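Exo beta-1,2-glucooligosaccharide sophorohydrolase (non-reducing end) (PDB 5Z06) hydrolyses linear beta-1,2-glucan and beta-1,2-glucooligosaccharides of four or more glucose units, releasing sophorose from the non-reducing end. Local coordinates at residues K565-Q568 and R569-E573; A612-G615 and A616-F620; P621-P624 and D625-M628. All blocks are in the same frame, centred on the assembly; numbering follows the deposited sequence.

Contact 1. Residues K565-Q568 and R569-E573; sequences KINQ and RYCIE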
ATOM      1  N   LYS A 565      18.294  13.430   5.286  1.00 27.68           N
ATOM      2  CA  LYS A 565      18.589  14.762   4.775  1.00 27.89           C
ATOM      3  C   LYS A 565      19.035  14.759   3.329  1.00 26.61           C
ATOM      4  O   LYS A 565      18.705  15.668   2.592  1.00 26.05           O
ATOM      5  CB  LYS A 565      19.665  15.415   5.618  1.00 31.07           C
ATOM      6  CG  LYS A 565      19.148  15.907   6.956  1.00 34.31           C
ATOM      7  CD  LYS A 565      20.304  16.207   7.888  1.00 38.45           C
ATOM      8  CE  LYS A 565      20.467  17.678   8.191  1.00 41.96           C
ATOM      9  NZ  LYS A 565      21.808  17.899   8.793  1.00 44.65           N
ATOM     10  N   ILE A 566      19.833  13.758   2.962  1.00 26.62           N
ATOM     11  CA  ILE A 566      20.329  13.586   1.613  1.00 26.06           C
ATOM     12  C   ILE A 566      19.155  13.389   0.689  1.00 28.12           C
ATOM     13  O   ILE A 566      19.081  13.970  -0.380  1.00 26.36           O
ATOM     14  CB  ILE A 566      21.272  12.359   1.521  1.00 25.70           C
ATOM     15  CG1 ILE A 566      22.686  12.710   2.030  1.00 26.22           C
ATOM     16  CG2 ILE A 566      21.385  11.828   0.103  1.00 24.02           C
ATOM     17  CD1 ILE A 566      23.539  11.519   2.410  1.00 24.90           C
ATOM     18  N   ASN A 567      18.253  12.513   1.113  1.00 28.86           N
ATOM     19  CA  ASN A 567      17.067  12.226   0.362  1.00 27.27           C
ATOM     20  C   ASN A 567      16.235  13.513   0.181  1.00 28.19           C
ATOM     21  O   ASN A 567      15.877  13.873  -0.954  1.00 29.97           O
ATOM     22  CB  ASN A 567      16.292  11.068   1.045  1.00 26.40           C
ATOM     23  CG  ASN A 567      15.209  10.496   0.166  1.00 25.21           C
ATOM     24  OD1 ASN A 567      14.367  11.247  -0.333  1.00 23.43           O
ATOM     25  ND2 ASN A 567      15.193   9.168   0.007  1.00 23.00           N
ATOM     26  N   GLN A 568      15.979  14.233   1.264  1.00 26.30           N
ATOM     27  CA  GLN A 568      15.259  15.483   1.146  1.00 28.03           C
ATOM     28  C   GLN A 568      15.966  16.440   0.198  1.00 27.99           C
ATOM     29  O   GLN A 568      15.310  17.116  -0.610  1.00 26.88           O
ATOM     30  CB  GLN A 568      15.051  16.181   2.488  1.00 28.51           C
ATOM     31  CG  GLN A 568      14.119  17.381   2.373  1.00 28.70           C
ATOM     32  CD  GLN A 568      14.142  18.293   3.568  1.00 29.31           C
ATOM     33  OE1 GLN A 568      15.163  18.466   4.190  1.00 28.22           O
ATOM     34  NE2 GLN A 568      13.013  18.929   3.856  1.00 30.16           N
ATOM     35  N   ARG A 569      17.286  16.519   0.298  1.00 26.68           N
ATOM     36  CA  ARG A 569      18.019  17.507  -0.515  1.00 28.92           C
ATOM     37  C   ARG A 569      18.046  17.175  -1.978  1.00 27.72           C
ATOM     38  O   ARG A 569      18.034  18.075  -2.814  1.00 27.69           O
ATOM     39  CB  ARG A 569      19.423  17.728  -0.001  1.00 29.76           C
ATOM     40  CG  ARG A 569      19.361  18.485   1.302  1.00 29.48           C
ATOM     41  CD  ARG A 569      20.654  18.367   2.033  1.00 29.58           C
ATOM     42  NE  ARG A 569      20.543  19.000   3.338  1.00 30.79           N
ATOM     43  CZ  ARG A 569      21.579  19.258   4.124  1.00 29.49           C
ATOM     44  NH1 ARG A 569      22.810  18.970   3.714  1.00 28.45           N
ATOM     45  NH2 ARG A 569      21.385  19.825   5.308  1.00 27.05           N
ATOM     46  N   TYR A 570      18.092  15.887  -2.274  1.00 27.11           N
ATOM     47  CA  TYR A 570      17.916  15.405  -3.629  1.00 27.52           C
ATOM     48  C   TYR A 570      16.555  15.852  -4.160  1.00 27.08           C
ATOM     49  O   TYR A 570      16.412  16.240  -5.324  1.00 25.45           O
ATOM     50  CB  TYR A 570      17.985  13.888  -3.656  1.00 26.50           C
ATOM     51  CG  TYR A 570      17.518  13.324  -4.963  1.00 29.49           C
ATOM     52  CD1 TYR A 570      16.164  13.060  -5.186  1.00 28.63           C
ATOM     53  CD2 TYR A 570      18.422  13.091  -6.018  1.00 30.16           C
ATOM     54  CE1 TYR A 570      15.723  12.564  -6.398  1.00 30.14           C
ATOM     55  CE2 TYR A 570      17.982  12.577  -7.234  1.00 30.87           C
ATOM     56  CZ  TYR A 570      16.634  12.305  -7.423  1.00 30.65           C
ATOM     57  OH  TYR A 570      16.187  11.813  -8.641  1.00 30.98           O
ATOM     58  N   CYS A 571      15.551  15.716  -3.308  1.00 26.84           N
ATOM     59  CA  CYS A 571      14.179  15.961  -3.711  1.00 28.09           C
ATOM     60  C   CYS A 571      13.968  17.455  -3.907  1.00 27.85           C
ATOM     61  O   CYS A 571      13.311  17.863  -4.856  1.00 28.54           O
ATOM     62  CB  CYS A 571      13.183  15.365  -2.712  1.00 27.33           C
ATOM     63  SG  CYS A 571      13.163  13.572  -2.779  1.00 27.80           S
ATOM     64  N   ILE A 572      14.574  18.267  -3.052  1.00 27.48           N
ATOM     65  CA  ILE A 572      14.468  19.705  -3.216  1.00 28.18           C
ATOM     66  C   ILE A 572      15.146  20.070  -4.543  1.00 28.58           C
ATOM     67  O   ILE A 572      14.548  20.712  -5.419  1.00 28.36           O
ATOM     68  CB  ILE A 572      15.061  20.465  -2.034  1.00 29.09           C
ATOM     69  CG1 ILE A 572      14.266  20.146  -0.748  1.00 29.56           C
ATOM     70  CG2 ILE A 572      14.998  21.979  -2.271  1.00 30.71           C
ATOM     71  CD1 ILE A 572      15.025  20.478   0.517  1.00 28.90           C
ATOM     72  N   GLU A 573      16.374  19.604  -4.690  1.00 27.90           N
ATOM     73  CA  GLU A 573      17.122  19.819  -5.909  1.00 29.21           C
ATOM     74  C   GLU A 573      16.314  19.389  -7.120  1.00 28.18           C
ATOM     75  O   GLU A 573      16.252  20.128  -8.093  1.00 30.50           O
ATOM     76  CB  GLU A 573      18.460  19.112  -5.843  1.00 28.94           C
ATOM     77  CG  GLU A 573      19.327  19.339  -7.076  1.00 31.04           C
ATOM     78  CD  GLU A 573      20.782  19.085  -6.785  1.00 31.45           C
ATOM     79  OE1 GLU A 573      21.279  19.610  -5.770  1.00 34.82           O
ATOM     80  OE2 GLU A 573      21.410  18.335  -7.543  1.00 32.15           O
TER
HETATM   81  O   HOH W   1      17.741  20.320   4.349  1.00 38.86           O

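Contact 2. Residues A612-G615 and A616-F620; sequences APTG and ALASF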
ATOM      1  N   ALA A 612       6.540   7.949  -2.151  1.00 25.05           N
ATOM      2  CA  ALA A 612       5.806   7.178  -1.160  1.00 26.29           C
ATOM      3  C   ALA A 612       5.833   7.983   0.131  1.00 24.95           C
ATOM      4  O   ALA A 612       6.902   8.196   0.704  1.00 22.82           O
ATOM      5  CB  ALA A 612       6.444   5.812  -0.963  1.00 26.78           C
ATOM      6  N   PRO A 613       4.667   8.439   0.611  1.00 25.79           N
ATOM      7  CA  PRO A 613       4.650   9.246   1.835  1.00 26.85           C
ATOM      8  C   PRO A 613       5.383   8.637   3.023  1.00 25.17           C
ATOM      9  O   PRO A 613       5.864   9.366   3.888  1.00 24.14           O
ATOM     10  CB  PRO A 613       3.160   9.379   2.154  1.00 28.16           C
ATOM     11  CG  PRO A 613       2.489   9.241   0.839  1.00 27.90           C
ATOM     12  CD  PRO A 613       3.327   8.319   0.016  1.00 28.24           C
ATOM     13  N   THR A 614       5.458   7.315   3.070  1.00 25.16           N
ATOM     14  CA  THR A 614       6.140   6.660   4.171  1.00 26.08           C
ATOM     15  C   THR A 614       7.608   7.096   4.290  1.00 25.64           C
ATOM     16  O   THR A 614       8.150   7.102   5.386  1.00 23.74           O
ATOM     17  CB  THR A 614       6.005   5.130   4.106  1.00 25.84           C
ATOM     18  OG1 THR A 614       6.409   4.571   5.350  1.00 24.50           O
ATOM     19  CG2 THR A 614       6.864   4.530   2.979  1.00 26.62           C
ATOM     20  N   GLY A 615       8.242   7.432   3.164  1.00 25.96           N
ATOM     21  CA  GLY A 615       9.623   7.940   3.172  1.00 25.18           C
ATOM     22  C   GLY A 615       9.870   9.072   4.143  1.00 25.81           C
ATOM     23  O   GLY A 615      10.653   8.936   5.100  1.00 25.64           O
ATOM     24  N   ALA A 616       9.168  10.187   3.934  1.00 25.68           N
ATOM     25  CA  ALA A 616       9.319  11.361   4.808  1.00 25.44           C
ATOM     26  C   ALA A 616       8.762  11.095   6.197  1.00 25.41           C
ATOM     27  O   ALA A 616       9.359  11.467   7.226  1.00 24.47           O
ATOM     28  CB  ALA A 616       8.618  12.565   4.215  1.00 24.26           C
ATOM     29  N   LEU A 617       7.616  10.445   6.231  1.00 25.72           N
ATOM     30  CA  LEU A 617       6.833  10.425   7.455  1.00 26.41           C
ATOM     31  C   LEU A 617       7.455   9.527   8.499  1.00 28.34           C
ATOM     32  O   LEU A 617       7.529   9.893   9.665  1.00 32.87           O
ATOM     33  CB  LEU A 617       5.404  10.022   7.158  1.00 25.51           C
ATOM     34  CG  LEU A 617       4.705  11.021   6.231  1.00 25.39           C
ATOM     35  CD1 LEU A 617       3.396  10.419   5.772  1.00 24.59           C
ATOM     36  CD2 LEU A 617       4.492  12.358   6.915  1.00 25.92           C
ATOM     37  N   ALA A 618       7.948   8.371   8.084  1.00 27.84           N
ATOM     38  CA  ALA A 618       8.618   7.473   9.016  1.00 27.41           C
ATOM     39  C   ALA A 618      10.049   7.930   9.316  1.00 26.59           C
ATOM     40  O   ALA A 618      10.748   7.310  10.108  1.00 25.47           O
ATOM     41  CB  ALA A 618       8.598   6.047   8.491  1.00 27.76           C
ATOM     42  N   SER A 619      10.492   8.997   8.648  1.00 26.49           N
ATOM     43  CA  SER A 619      11.756   9.625   8.953  1.00 25.13           C
ATOM     44  C   SER A 619      11.659  10.650  10.064  1.00 24.12           C
ATOM     45  O   SER A 619      12.667  11.235  10.422  1.00 22.76           O
ATOM     46  CB  SER A 619      12.361  10.250   7.694  1.00 24.85           C
ATOM     47  OG  SER A 619      12.674   9.229   6.769  1.00 24.13           O
ATOM     48  N   PHE A 620      10.463  10.866  10.610  1.00 24.92           N
ATOM     49  CA  PHE A 620      10.262  11.834  11.682  1.00 26.70           C
ATOM     50  C   PHE A 620      11.376  11.986  12.728  1.00 26.87           C
ATOM     51  O   PHE A 620      11.847  13.106  12.951  1.00 27.60           O
ATOM     52  CB  PHE A 620       8.922  11.612  12.399  1.00 28.40           C
ATOM     53  CG  PHE A 620       7.969  12.710  12.163  1.00 28.94           C
ATOM     54  CD1 PHE A 620       8.096  13.884  12.873  1.00 31.10           C
ATOM     55  CD2 PHE A 620       7.020  12.624  11.149  1.00 29.96           C
ATOM     56  CE1 PHE A 620       7.262  14.954  12.622  1.00 31.31           C
ATOM     57  CE2 PHE A 620       6.176  13.681  10.893  1.00 30.63           C
ATOM     58  CZ  PHE A 620       6.300  14.843  11.627  1.00 32.73           C
TER
HETATM   59  O   HOH W   2       7.563  10.695   1.433  1.00 22.51           O

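Contact 3. Residues P621-P624 and D625-M628; sequences PYTP and DASM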
ATOM      1  N   PRO A 621      11.826  10.885  13.346  1.00 26.52           N
ATOM      2  CA  PRO A 621      12.820  11.052  14.433  1.00 27.95           C
ATOM      3  C   PRO A 621      14.131  11.632  13.973  1.00 27.75           C
ATOM      4  O   PRO A 621      14.836  12.206  14.768  1.00 30.57           O
ATOM      5  CB  PRO A 621      13.050   9.637  14.943  1.00 27.71           C
ATOM      6  CG  PRO A 621      12.007   8.804  14.336  1.00 28.11           C
ATOM      7  CD  PRO A 621      11.491   9.482  13.115  1.00 27.45           C
ATOM      8  N   TYR A 622      14.444  11.439  12.694  1.00 27.12           N
ATOM      9  CA  TYR A 622      15.638  11.950  12.096  1.00 27.01           C
ATOM     10  C   TYR A 622      15.523  13.393  11.650  1.00 28.31           C
ATOM     11  O   TYR A 622      16.418  14.183  11.876  1.00 30.57           O
ATOM     12  CB  TYR A 622      15.975  11.130  10.882  1.00 24.76           C
ATOM     13  CG  TYR A 622      16.108   9.671  11.152  1.00 25.14           C
ATOM     14  CD1 TYR A 622      17.177   9.177  11.900  1.00 23.52           C
ATOM     15  CD2 TYR A 622      15.190   8.764  10.644  1.00 23.24           C
ATOM     16  CE1 TYR A 622      17.306   7.829  12.142  1.00 22.46           C
ATOM     17  CE2 TYR A 622      15.337   7.415  10.855  1.00 23.02           C
ATOM     18  CZ  TYR A 622      16.398   6.948  11.608  1.00 23.27           C
ATOM     19  OH  TYR A 622      16.574   5.586  11.815  1.00 23.88           O
ATOM     20  N   THR A 623      14.425  13.728  10.983  1.00 30.03           N
ATOM     21  CA  THR A 623      14.293  15.023  10.323  1.00 28.99           C
ATOM     22  C   THR A 623      12.895  15.539  10.637  1.00 28.47           C
ATOM     23  O   THR A 623      12.043  15.609   9.756  1.00 28.11           O
ATOM     24  CB  THR A 623      14.495  14.860   8.809  1.00 28.93           C
ATOM     25  OG1 THR A 623      13.587  13.861   8.307  1.00 28.05           O
ATOM     26  CG2 THR A 623      15.914  14.436   8.508  1.00 29.05           C
ATOM     27  N   PRO A 624      12.654  15.879  11.912  1.00 28.12           N
ATOM     28  CA  PRO A 624      11.273  16.168  12.304  1.00 28.22           C
ATOM     29  C   PRO A 624      10.628  17.309  11.547  1.00 27.30           C
ATOM     30  O   PRO A 624       9.466  17.214  11.164  1.00 27.65           O
ATOM     31  CB  PRO A 624      11.364  16.502  13.803  1.00 28.60           C
ATOM     32  CG  PRO A 624      12.780  16.342  14.209  1.00 28.68           C
ATOM     33  CD  PRO A 624      13.585  15.829  13.056  1.00 27.81           C
ATOM     34  N   ASP A 625      11.379  18.378  11.338  1.00 28.62           N
ATOM     35  CA  ASP A 625      10.840  19.537  10.681  1.00 29.52           C
ATOM     36  C   ASP A 625      10.541  19.184   9.220  1.00 27.55           C
ATOM     37  O   ASP A 625       9.462  19.457   8.739  1.00 26.75           O
ATOM     38  CB  ASP A 625      11.805  20.712  10.805  1.00 31.67           C
ATOM     39  CG  ASP A 625      11.274  21.973  10.155  1.00 34.34           C
ATOM     40  OD1 ASP A 625      10.123  22.386  10.447  1.00 34.64           O
ATOM     41  OD2 ASP A 625      12.030  22.547   9.351  1.00 41.32           O
ATOM     42  N   ALA A 626      11.485  18.530   8.549  1.00 27.35           N
ATOM     43  CA  ALA A 626      11.310  18.125   7.163  1.00 27.39           C
ATOM     44  C   ALA A 626      10.128  17.140   7.033  1.00 26.70           C
ATOM     45  O   ALA A 626       9.306  17.229   6.094  1.00 23.68           O
ATOM     46  CB  ALA A 626      12.607  17.506   6.616  1.00 26.86           C
ATOM     47  N   SER A 627      10.026  16.228   7.989  1.00 25.63           N
ATOM     48  CA  SER A 627       8.949  15.260   7.956  1.00 26.91           C
ATOM     49  C   SER A 627       7.625  15.930   8.277  1.00 26.10           C
ATOM     50  O   SER A 627       6.602  15.583   7.706  1.00 27.17           O
ATOM     51  CB  SER A 627       9.210  14.094   8.906  1.00 28.08           C
ATOM     52  OG  SER A 627      10.361  13.354   8.531  1.00 28.53           O
ATOM     53  N   MET A 628       7.637  16.892   9.175  1.00 27.36           N
ATOM     54  CA  MET A 628       6.420  17.620   9.499  1.00 27.83           C
ATOM     55  C   MET A 628       5.965  18.445   8.293  1.00 27.85           C
ATOM     56  O   MET A 628       4.781  18.537   8.028  1.00 25.42           O
ATOM     57  CB  MET A 628       6.623  18.519  10.711  1.00 28.10           C
ATOM     58  CG  MET A 628       5.332  19.075  11.268  1.00 27.99           C
ATOM     59  SD  MET A 628       4.309  17.764  11.943  1.00 31.33           S
ATOM     60  CE  MET A 628       2.788  18.023  11.038  1.00 33.00           C
TER

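Contact 1. Residues K565-Q568 and R569-E573
Asn567 and Cys571 meet on the buried side of helix 556-573, one turn apart: Asn567 OD1 stands 3.6 Å from Cys571 SG, and the Cys571 N-H bonds to Asn567 O (3.0 Å). Leu588 O takes a hydrogen bond from Asn567 ND2, anchoring the enclosed amide. Tyr570 lies next to them with Cys571 SG in the plane of its ring, at the edge, and its OH is bonded to Asp607 and Gln575. The opposite flank is looser and partly wet. Here Lys565 and Arg569 run side by side: CG anti to the carbonyl carbon (chi1 -71°) and a chain extended to NE carry the Arg569 guanidinium alongside, its NH2 3.7 Å from Lys565 CE. A water in the guanidinium plane accepts from Arg569 NE (3.3 Å) and donates to Gln568 OE1 (3.2 Å), while Gln568 NE2 is bonded to Glu583 O. Exposed Ile572 lays CD1 3.7 Å from Gln568 CG. A leucine in place of Arg569 would probably leave Tyr520 O without the donor NH1 and the water without one of its two anchors. The two like charges are probably tolerated because Glu522 forms a salt bridge with Lys565 NZ and a weak, long ion pair with Arg569 NH1.

Contact 2. Residues A612-G615 and A616-F620
Leu617 O lies at the edge of the Phe620 ring, in its plane, while Leu617 CD1 packs 3.8 Å from Pro613 CB. Phe620 also touches Ser627 and Met628 of helix 624-636 and Ile675 of helix 665-680, and its ring meets that of Tyr678 with the planes at about 40°. The type I turn from Leu617 to Phe620, closed by Phe620 N to Leu617 O (3.2 Å), carries the ring away from the short helix 614-617. Along this turn of helix two backbone bonds run, from Leu617 N to Pro613 O (3.1 Å) and from Ala618 N to Thr614 O (3.0 Å). The next carbonyl is served by a side chain instead: with chi1 at -65°, Ser619 OG swings back beside its own backbone N and donates to Gly615 O at 2.6 Å, almost in line with the C=O bond (163°). His538 NE2 is a second partner of this hydroxyl. Thr614 OG1 is tied to Asn667 O. At the other end, where Ala612 O and Ala616 N are 4.4 Å apart, a water bridges them, donating to Ala612 O (2.7 Å) and accepting from Ala616 N (3.0 Å); it adds to the bond that Ala612 O already takes from Gly615 N. A water and a serine hydroxyl thus join the backbone bonding at the two ends of a helix of barely one turn, the hydroxyl supplying Gly615 O with a donor.

Contact 3. Residues P621-P624 and D625-M628
Thr623 and Ser627 face each other across the first turn of helix 624-636. Thr623 is the N-cap residue, yet its hydroxyl does not cap the helix; the first link is made by its backbone, Ser627 N to Thr623 O (2.8 Å), nearly in line with the C=O bond at 169°. Thr623 OG1, held between its own backbone N and carbonyl carbon by chi1 of 55°, looks across to Ser627 OG at 3.3 Å, at most a weak hydrogen bond, since the same proton can also go to Ser619 O, itself a weak partner. Ser627 OG in turn is bonded to Ala616 O. Beside this pair the methyl of Ala626 packs against Thr623, CB to CB at 3.9 Å, giving the threonine an apolar neighbour as well as a polar one. On the next step Met628 N bonds to Pro624 O (2.7 Å), and Met628 CB passes 3.2 Å from the same oxygen before the thioether chain, bent at chi2 and chi3, turns away. Pro624, in the first turn, has no N-H to offer, and none is needed from a residue that begins the helix. The turn is set among several helices: Thr623 rests on Ala564 and Lys565 of helix 556-573 and Ala626 on Gln568, Pro624 touches Tyr678 of helix 665-680, and the bent Met628 reaches Asp284, Leu287 and Leu288 of helix 284-297. Such helix-to-helix packing is consistent with the six-hairpin, (alpha/alpha)6-barrel type of catalytic domain.

The three contacts follow one another along the chain within the glycoamylase-like region. Contacts 2 and 3, with centres about 9 Å apart, are joined directly by the hydroxyl of Ser627, and Phe620 CZ comes to 3.5 Å from Met628 N. Contact 3 also touches contact 1, where Gln568 NE2 lies 3.1 Å from Ala626 CB and Lys565 CG packs 3.9 Å from Thr623 CG2, although the centres are about 13 Å apart. Contacts 1 and 2 do not meet, their nearest atoms being about 7 Å apart; contact 3 touches both. The calcium ion, bound by Glu12, Asn13, Thr49, Asn52 and Asp175, belongs to the strand-rich N-terminal part, away from this helical cluster.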